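Local coordinates for acyl-CoA dehydrogenase family protein (Porphyromonas gingivalis, PDB 2OKU) that probably oxidises acyl-CoA thioesters with FAD as part of the full-length enzyme, of which this chain is the helical C-terminal domain, at residues E46-F51 with V69-H74. Sequence-based numbering, arbitrary orientation.
Sequences EALIAF and VEMTAH
Leu-48 and Met-71 face each other where helix 32-53 passes helix 58-87, and their CA atoms, 8.2 Å apart, are the nearest CA pair between 46-51 and 69-74. Both segments are regular helix, with i+4 N to i O bonds such as Ala-50 N to Glu-46 O (3.0 Å) and Ala-73 N to Val-69 O (2.8 Å), so the contact is left to side chains, two from each segment. Met-71 is a selenomethionine. Its chi1 (-172°) sets CG anti to the backbone N, and the bend at chi2 (77°) turns SE onto the end of Leu-48; the two side chains cross at about a right angle. The leucine offers one methyl branch: CD2 lies 3.9 Å from Met-71 SE and 4.0 Å from Met-71 CG. Beside this pair Ile-49 reaches over with its longer branch, bringing CD1 to 3.7 Å from Thr-72 OG1; these two side chains also cross nearly perpendicularly. The threonine hydroxyl bonds to Leu-68 O, so a polar atom satisfied within its own helix meets the isoleucine methyl by van der Waals contact. All four side chains are buried, close to the centre of the chain. Ile-9 of helix 7-11 touches both Ile-49 and Thr-72, while Leu-48 rests on Asp-110 and Arg-114 of helix 92-115, whose Gln-106 also bonds to Met-71 O. The contact thus joins two long helices of the C-terminal bundle, and helix 58-87 also meets the second subunit, where His-74 ND1 is hydrogen-bonded to Tyr-98 OH of that subunit.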
ATOM      1  N   GLU A  46       0.483   4.423 -17.393  1.00 19.97           N
ATOM      2  CA  GLU A  46      -0.131   5.062 -18.548  1.00 20.67           C
ATOM      3  C   GLU A  46       0.419   4.456 -19.832  1.00 20.08           C
ATOM      4  O   GLU A  46      -0.334   4.194 -20.758  1.00 19.50           O
ATOM      5  CB  GLU A  46       0.138   6.576 -18.523  1.00 20.37           C
ATOM      6  CG  GLU A  46      -0.447   7.361 -19.704  1.00 21.67           C
ATOM      7  CD  GLU A  46      -0.156   8.836 -19.605  1.00 21.74           C
ATOM      8  OE1 GLU A  46       1.046   9.196 -19.590  1.00 23.62           O
ATOM      9  OE2 GLU A  46      -1.120   9.615 -19.509  1.00 22.65           O
ATOM     10  N   ALA A  47       1.737   4.279 -19.887  1.00 20.66           N
ATOM     11  CA  ALA A  47       2.390   3.770 -21.098  1.00 20.81           C
ATOM     12  C   ALA A  47       1.940   2.345 -21.385  1.00 20.45           C
ATOM     13  O   ALA A  47       1.686   2.005 -22.527  1.00 21.10           O
ATOM     14  CB  ALA A  47       3.908   3.835 -20.982  1.00 20.93           C
ATOM     15  N   LEU A  48       1.824   1.518 -20.353  1.00 20.10           N
ATOM     16  CA  LEU A  48       1.395   0.111 -20.545  1.00 20.34           C
ATOM     17  C   LEU A  48      -0.070   0.028 -20.993  1.00 20.36           C
ATOM     18  O   LEU A  48      -0.413  -0.760 -21.863  1.00 19.94           O
ATOM     19  CB  LEU A  48       1.603  -0.723 -19.277  1.00 20.12           C
ATOM     20  CG  LEU A  48       1.395  -2.226 -19.484  1.00 20.31           C
ATOM     21  CD1 LEU A  48       2.496  -2.796 -20.413  1.00 18.57           C
ATOM     22  CD2 LEU A  48       1.366  -2.975 -18.131  1.00 20.90           C
ATOM     23  N   ILE A  49      -0.922   0.874 -20.410  1.00 20.75           N
ATOM     24  CA  ILE A  49      -2.312   0.956 -20.857  1.00 21.23           C
ATOM     25  C   ILE A  49      -2.366   1.309 -22.342  1.00 21.50           C
ATOM     26  O   ILE A  49      -3.094   0.645 -23.083  1.00 21.94           O
ATOM     27  CB  ILE A  49      -3.116   1.981 -20.022  1.00 20.73           C
ATOM     28  CG1 ILE A  49      -3.267   1.424 -18.603  1.00 21.42           C
ATOM     29  CG2 ILE A  49      -4.498   2.294 -20.690  1.00 20.39           C
ATOM     30  CD1 ILE A  49      -3.690   2.458 -17.510  1.00 21.21           C
ATOM     31  N   ALA A  50      -1.591   2.324 -22.760  1.00 21.67           N
ATOM     32  CA  ALA A  50      -1.483   2.728 -24.184  1.00 22.24           C
ATOM     33  C   ALA A  50      -0.980   1.597 -25.067  1.00 22.18           C
ATOM     34  O   ALA A  50      -1.497   1.392 -26.173  1.00 22.73           O
ATOM     35  CB  ALA A  50      -0.582   3.959 -24.349  1.00 21.43           C
ATOM     36  N   PHE A  51       0.034   0.883 -24.595  1.00 22.14           N
ATOM     37  CA  PHE A  51       0.565  -0.280 -25.314  1.00 23.39           C
ATOM     38  C   PHE A  51      -0.550  -1.271 -25.679  1.00 23.92           C
ATOM     39  O   PHE A  51      -0.590  -1.786 -26.808  1.00 24.69           O
ATOM     40  CB  PHE A  51       1.689  -0.961 -24.519  1.00 23.58           C
ATOM     41  CG  PHE A  51       2.121  -2.278 -25.089  1.00 22.96           C
ATOM     42  CD1 PHE A  51       3.085  -2.329 -26.086  1.00 25.53           C
ATOM     43  CD2 PHE A  51       1.545  -3.456 -24.660  1.00 23.43           C
ATOM     44  CE1 PHE A  51       3.483  -3.560 -26.641  1.00 26.08           C
ATOM     45  CE2 PHE A  51       1.930  -4.676 -25.190  1.00 24.89           C
ATOM     46  CZ  PHE A  51       2.898  -4.738 -26.176  1.00 25.90           C
ATOM     47  N   VAL A  69      -5.539  -2.676 -14.303  1.00 19.36           N
ATOM     48  CA  VAL A  69      -6.021  -2.218 -12.999  1.00 19.10           C
ATOM     49  C   VAL A  69      -4.894  -2.303 -11.937  1.00 19.26           C
ATOM     50  O   VAL A  69      -4.586  -1.315 -11.261  1.00 19.20           O
ATOM     51  CB  VAL A  69      -7.261  -2.986 -12.511  1.00 18.43           C
ATOM     52  CG1 VAL A  69      -7.598  -2.560 -11.064  1.00 18.53           C
ATOM     53  CG2 VAL A  69      -8.470  -2.801 -13.445  1.00 17.29           C
ATOM     54  N   GLU A  70      -4.268  -3.471 -11.809  1.00 19.74           N
ATOM     55  CA  GLU A  70      -3.179  -3.658 -10.864  1.00 21.07           C
ATOM     56  C   GLU A  70      -2.017  -2.687 -11.080  1.00 19.85           C
ATOM     57  O   GLU A  70      -1.489  -2.128 -10.123  1.00 19.27           O
ATOM     58  CB  GLU A  70      -2.649  -5.074 -10.943  1.00 22.02           C
ATOM     59  CG  GLU A  70      -3.607  -6.105 -10.434  1.00 25.25           C
ATOM     60  CD  GLU A  70      -3.008  -7.500 -10.609  1.00 28.72           C
ATOM     61  OE1 GLU A  70      -1.808  -7.690 -10.202  1.00 34.75           O
ATOM     62  OE2 GLU A  70      -3.727  -8.364 -11.150  1.00 36.68           O
HETATM   63  N   MSE A  71      -1.641  -2.504 -12.345  1.00 19.78           N
HETATM   64  CA  MSE A  71      -0.562  -1.609 -12.720  1.00 20.20           C
HETATM   65  C   MSE A  71      -0.864  -0.201 -12.188  1.00 19.80           C
HETATM   66  O   MSE A  71       0.000   0.488 -11.618  1.00 20.77           O
HETATM   67  CB  MSE A  71      -0.423  -1.606 -14.249  1.00 20.45           C
HETATM   68  CG  MSE A  71       0.780  -0.866 -14.754  1.00 22.68           C
HETATM   69 SE   MSE A  71       2.395  -2.011 -14.489  1.00 29.99          SE
HETATM   70  CE  MSE A  71       3.701  -0.694 -15.222  1.00 23.72           C
ATOM     71  N   THR A  72      -2.116   0.214 -12.342  1.00 18.62           N
ATOM     72  CA  THR A  72      -2.562   1.489 -11.833  1.00 18.24           C
ATOM     73  C   THR A  72      -2.587   1.549 -10.305  1.00 18.12           C
ATOM     74  O   THR A  72      -2.163   2.562  -9.721  1.00 18.16           O
ATOM     75  CB  THR A  72      -3.965   1.854 -12.427  1.00 18.69           C
ATOM     76  OG1 THR A  72      -3.889   1.850 -13.871  1.00 19.79           O
ATOM     77  CG2 THR A  72      -4.398   3.233 -11.934  1.00 18.53           C
ATOM     78  N   ALA A  73      -3.129   0.507  -9.678  1.00 18.17           N
ATOM     79  CA  ALA A  73      -3.223   0.385  -8.227  1.00 18.63           C
ATOM     80  C   ALA A  73      -1.856   0.594  -7.558  1.00 18.75           C
ATOM     81  O   ALA A  73      -1.736   1.303  -6.542  1.00 19.43           O
ATOM     82  CB  ALA A  73      -3.822  -0.994  -7.831  1.00 19.27           C
ATOM     83  N   HIS A  74      -0.801   0.007  -8.119  1.00 18.68           N
ATOM     84  CA  HIS A  74       0.534   0.172  -7.522  1.00 18.94           C
ATOM     85  C   HIS A  74       0.937   1.649  -7.440  1.00 19.51           C
ATOM     86  O   HIS A  74       1.453   2.114  -6.399  1.00 19.58           O
ATOM     87  CB  HIS A  74       1.594  -0.673  -8.251  1.00 18.68           C
ATOM     88  CG  HIS A  74       1.368  -2.135  -8.101  1.00 18.24           C
ATOM     89  ND1 HIS A  74       1.329  -2.746  -6.868  1.00 17.81           N
ATOM     90  CD2 HIS A  74       1.121  -3.099  -9.014  1.00 19.99           C
ATOM     91  CE1 HIS A  74       1.037  -4.026  -7.031  1.00 18.91           C
ATOM     92  NE2 HIS A  74       0.944  -4.274  -8.328  1.00 18.20           N
TER